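Local coordinates for protein multi-copper Oxidase CueO (Ochrobactrum, PDB 6EVG) that is a copper-dependent laccase-like oxidase that oxidises lignin model compounds and lignosulfonate, probably passing the electrons on to dioxygen, at residues Met84-Thr89 / Thr138-His143; Phe130-His135 / Leu144-Leu149. All coordinates share one frame; numbering follows the deposited sequence.

Interaction 1: residues Met84-Thr89 / Thr138-His143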
# COMPACT_ATOMS: atom_id res chain seq x y z
N MET A 84 13.10 -0.25 18.89
CA MET A 84 12.76 1.11 19.32
C MET A 84 12.38 1.16 20.81
O MET A 84 12.15 0.14 21.44
CB MET A 84 11.64 1.67 18.47
CG MET A 84 11.95 1.60 16.99
SD MET A 84 10.76 2.51 15.93
CE MET A 84 9.24 1.68 16.34
N ASP A 85 12.28 2.38 21.31
CA ASP A 85 11.87 2.67 22.70
C ASP A 85 10.37 2.83 22.90
O ASP A 85 9.93 3.24 23.96
CB ASP A 85 12.65 3.83 23.26
CG ASP A 85 12.35 5.14 22.58
OD1 ASP A 85 11.40 5.22 21.79
OD2 ASP A 85 13.14 6.06 22.80
N GLU A 86 9.59 2.45 21.88
CA GLU A 86 8.15 2.50 21.94
C GLU A 86 7.59 1.26 21.20
O GLU A 86 8.28 0.71 20.34
CB GLU A 86 7.55 3.78 21.35
CG GLU A 86 7.91 3.99 19.87
CD GLU A 86 7.17 5.10 19.18
OE1 GLU A 86 5.98 5.37 19.51
OE2 GLU A 86 7.73 5.67 18.21
N GLY A 87 6.35 0.92 21.52
CA GLY A 87 5.72 -0.22 20.87
C GLY A 87 5.55 -0.03 19.37
O GLY A 87 5.35 1.10 18.89
N THR A 88 5.55 -1.14 18.64
CA THR A 88 5.28 -1.09 17.20
C THR A 88 4.60 -2.39 16.79
O THR A 88 4.48 -3.33 17.58
CB THR A 88 6.58 -0.82 16.42
OG1 THR A 88 6.25 -0.43 15.08
CG2 THR A 88 7.47 -2.03 16.31
N THR A 89 4.21 -2.46 15.51
CA THR A 89 3.65 -3.66 14.94
C THR A 89 4.01 -3.70 13.45
O THR A 89 4.45 -2.68 12.93
CB THR A 89 2.06 -3.66 15.02
OG1 THR A 89 1.53 -2.49 14.32
CG2 THR A 89 1.50 -3.69 16.40
N THR A 138 -0.28 5.47 14.00
CA THR A 138 0.14 4.90 12.73
C THR A 138 0.82 5.92 11.82
O THR A 138 1.82 5.62 11.18
CB THR A 138 -1.07 4.30 12.01
OG1 THR A 138 -1.68 3.30 12.79
CG2 THR A 138 -0.71 3.65 10.62
N ALA A 139 0.26 7.09 11.75
CA ALA A 139 0.77 8.11 10.82
C ALA A 139 2.20 8.49 11.09
O ALA A 139 2.99 8.65 10.15
CB ALA A 139 -0.11 9.34 10.83
N ARG A 140 2.53 8.67 12.36
CA ARG A 140 3.87 9.06 12.72
C ARG A 140 4.87 7.96 12.41
O ARG A 140 5.96 8.21 11.85
CB ARG A 140 3.93 9.43 14.20
CG ARG A 140 5.29 9.83 14.68
CD ARG A 140 5.25 10.34 16.13
NE ARG A 140 4.64 9.38 17.03
CZ ARG A 140 5.22 8.23 17.44
NH1 ARG A 140 6.50 7.97 17.18
NH2 ARG A 140 4.56 7.38 18.15
N GLN A 141 4.57 6.73 12.84
CA GLN A 141 5.56 5.64 12.61
C GLN A 141 5.72 5.36 11.13
O GLN A 141 6.85 5.06 10.67
CB GLN A 141 5.15 4.42 13.39
CG GLN A 141 5.35 4.56 14.90
CD GLN A 141 5.50 3.25 15.62
OE1 GLN A 141 5.62 2.19 15.00
NE2 GLN A 141 5.49 3.28 16.95
N ALA A 142 4.63 5.39 10.38
CA ALA A 142 4.75 5.22 8.91
C ALA A 142 5.57 6.36 8.29
O ALA A 142 6.50 6.10 7.51
CB ALA A 142 3.38 5.15 8.28
N HIS A 143 5.27 7.59 8.65
CA HIS A 143 5.96 8.71 8.01
C HIS A 143 7.44 8.71 8.33
O HIS A 143 8.30 9.07 7.50
CB HIS A 143 5.32 10.05 8.38
CG HIS A 143 5.76 11.13 7.44
ND1 HIS A 143 5.24 11.23 6.17
CD2 HIS A 143 6.71 12.10 7.52
CE1 HIS A 143 5.90 12.21 5.54
NE2 HIS A 143 6.82 12.74 6.30
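Thr88 and Gln141 bring the two backbones closest, with Thr88 CA 8.2 Å from Gln141 CA, so the irregular segment 84-89 meets the helical segment 138-143 through side chains that span the gap. Gln141 is the main bridge. With CG anti to its own carbonyl carbon (chi1 -72°) and the chain extended beyond it, the amide is carried straight toward the loop. There it works at both ends. Gln141 NE2 donates to Gly87 O at 2.9 Å, the donor lying in the carbonyl plane and the acceptor close to the plane of the amide. Gln141 OE1 accepts from Thr88 OG1 at 2.7 Å, again in the carbonyl plane, and these two bonds fix which way round the amide is turned. Met84 reaches the same oxygen from another direction, its CE lying 3.9 Å from Gln141 OE1. The loop crosses over from strand 75-82 in one sheet of the cupredoxin-type domain to strand 91-93 in the other, and side chains of helix 138-144 reach the loop there. Nearer the solvent, Glu86 and Arg140 form an end-on, two-pronged salt bridge. Arg140 NH1 donates to Glu86 OE2 at 2.8 Å, and Arg140 NH2 to Glu86 OE1 at 2.8 Å. Both oxygens use their syn lone pairs, and the two charged groups are nearly coplanar, 17° apart. The bend at chi3 of Arg140 turns the guanidinium toward Glu86 although its CB does not head that way. By contrast, the Glu86 carboxylate stands at 64° to the Gln141 amide, with Glu86 CD 3.3 Å from Gln141 NE2. Arg140 NH2 also bonds Asn137 OD1, a second partner that helps hold the guanidinium in position, while Asn82 binds the loop backbone at Met84 N and Glu86 O.

Interaction 2: residues Phe130-His135 / Leu144-Leu149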
# COMPACT_ATOMS: atom_id res chain seq x y z
N PHE A 130 4.34 -4.22 4.01
CA PHE A 130 4.09 -4.28 5.44
C PHE A 130 4.54 -3.02 6.09
O PHE A 130 5.47 -2.34 5.61
CB PHE A 130 4.73 -5.55 6.09
CG PHE A 130 6.15 -5.79 5.76
CD1 PHE A 130 7.18 -5.32 6.56
CD2 PHE A 130 6.53 -6.59 4.68
CE1 PHE A 130 8.52 -5.62 6.28
CE2 PHE A 130 7.87 -6.87 4.38
CZ PHE A 130 8.83 -6.38 5.18
N HIS A 131 3.89 -2.67 7.20
CA HIS A 131 4.06 -1.35 7.82
C HIS A 131 3.33 -1.38 9.16
O HIS A 131 2.52 -2.27 9.40
CB HIS A 131 3.48 -0.27 6.89
CG HIS A 131 2.04 -0.50 6.58
ND1 HIS A 131 1.02 -0.15 7.45
CD2 HIS A 131 1.45 -1.14 5.56
CE1 HIS A 131 -0.13 -0.52 6.90
NE2 HIS A 131 0.10 -1.09 5.73
N PRO A 132 3.57 -0.39 10.01
CA PRO A 132 2.89 -0.39 11.34
C PRO A 132 1.41 -0.18 11.18
O PRO A 132 0.92 0.46 10.24
CB PRO A 132 3.52 0.79 12.07
CG PRO A 132 4.86 0.97 11.39
CD PRO A 132 4.56 0.67 9.96
N HIS A 133 0.66 -0.70 12.13
CA HIS A 133 -0.78 -0.49 12.20
C HIS A 133 -1.10 -0.40 13.69
O HIS A 133 -1.07 -1.39 14.43
CB HIS A 133 -1.58 -1.60 11.51
CG HIS A 133 -3.03 -1.26 11.45
ND1 HIS A 133 -3.51 -0.24 10.66
CD2 HIS A 133 -4.09 -1.73 12.14
CE1 HIS A 133 -4.82 -0.12 10.87
NE2 HIS A 133 -5.19 -1.02 11.78
N LEU A 134 -1.39 0.82 14.13
CA LEU A 134 -1.49 1.15 15.53
C LEU A 134 -2.78 1.94 15.80
O LEU A 134 -3.43 2.44 14.88
CB LEU A 134 -0.25 1.96 15.95
CG LEU A 134 1.07 1.20 15.81
CD1 LEU A 134 2.23 2.17 15.93
CD2 LEU A 134 1.18 0.10 16.83
N HIS A 135 -3.10 2.14 17.06
CA HIS A 135 -4.20 2.99 17.53
C HIS A 135 -3.66 4.38 17.80
O HIS A 135 -2.94 4.61 18.76
CB HIS A 135 -4.79 2.35 18.78
CG HIS A 135 -5.88 3.17 19.38
ND1 HIS A 135 -6.21 3.07 20.72
CD2 HIS A 135 -6.72 4.07 18.84
CE1 HIS A 135 -7.18 3.94 20.97
NE2 HIS A 135 -7.54 4.53 19.85
N LEU A 144 7.81 8.32 9.57
CA LEU A 144 9.22 8.20 9.90
C LEU A 144 9.95 7.35 8.90
O LEU A 144 11.15 7.58 8.68
CB LEU A 144 9.37 7.68 11.32
CG LEU A 144 9.18 8.72 12.45
CD1 LEU A 144 8.98 8.01 13.79
CD2 LEU A 144 10.34 9.66 12.51
N GLY A 145 9.27 6.30 8.41
CA GLY A 145 9.81 5.51 7.31
C GLY A 145 9.65 4.01 7.45
O GLY A 145 10.20 3.27 6.61
N ILE A 146 8.89 3.50 8.44
CA ILE A 146 8.85 2.07 8.64
C ILE A 146 7.93 1.38 7.65
O ILE A 146 6.70 1.55 7.70
CB ILE A 146 8.41 1.77 10.11
CG1 ILE A 146 9.36 2.40 11.12
CG2 ILE A 146 8.32 0.26 10.31
CD1 ILE A 146 8.73 2.50 12.53
N ALA A 147 8.52 0.62 6.74
CA ALA A 147 7.78 -0.17 5.76
C ALA A 147 8.74 -1.10 5.08
O ALA A 147 9.94 -0.82 5.01
CB ALA A 147 7.10 0.68 4.71
N GLY A 148 8.20 -2.19 4.55
CA GLY A 148 8.96 -3.06 3.63
C GLY A 148 8.00 -3.65 2.60
O GLY A 148 6.81 -3.41 2.66
N LEU A 149 8.58 -4.39 1.67
CA LEU A 149 7.85 -4.96 0.54
C LEU A 149 7.84 -6.47 0.65
O LEU A 149 8.75 -7.06 1.22
CB LEU A 149 8.47 -4.50 -0.79
CG LEU A 149 8.59 -3.01 -0.95
CD1 LEU A 149 9.27 -2.68 -2.28
CD2 LEU A 149 7.23 -2.31 -0.86
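Phe130 O is approached by two donors from segment 144-149: Gly148 N makes a hydrogen bond of 2.9 Å to it, and Ala147 CA adds a CA-H...O contact at 3.2 Å. The return bond runs from Phe130 N to Gly148 O at 2.9 Å, making this an antiparallel hydrogen-bonded pair. The Phe130 side chain then folds back over its partner: CG sits between the backbone N and the carbonyl carbon (chi1 50°), which lays one ring face on Gly148 CA, 3.8 Å from the centroid, in a CH-pi contact. A CB on Gly148 would clash with the ring, so the glycine and the phenylalanine fit as a pair. Replacing Phe130 by alanine removes the ring and would probably leave Gly148 CA without its CH-pi face and Trp92 without its edge-to-face partner. Further along, Pro132 CG rests on Ile146 CG2 at 3.7 Å. Just before Ile146, Gly145 closes helix 138-144 with a Schellman motif. After the turn at 145-147 the chain enters strand 148-153, which lies between strands 126-131 and 67-71 in the five-stranded sheet of the cupredoxin-type domain, while Gln141 of the connecting helix packs on Pro132 and Ile146.

Helix 138-144 connects the two contacts: interaction 1 uses the helix itself, interaction 2 the strands before and after it. Interaction 2 is wholly buried, relying on backbone bonds, a ring face and apolar contacts. Interaction 1 ties the helix to the loop at 84-89 and is only partly buried, so it mixes a buried amide bridge with a salt bridge nearer solvent. Their centres lie about 7 Å apart, and they meet directly: Thr89 OG1 is 2.8 Å from His133 O, probably hydrogen-bonded, and Gln141 packs on Leu134. The His131-Pro132-His133 sequence within interaction 2 resembles the histidine motifs that serve the trinuclear copper site in related oxidases.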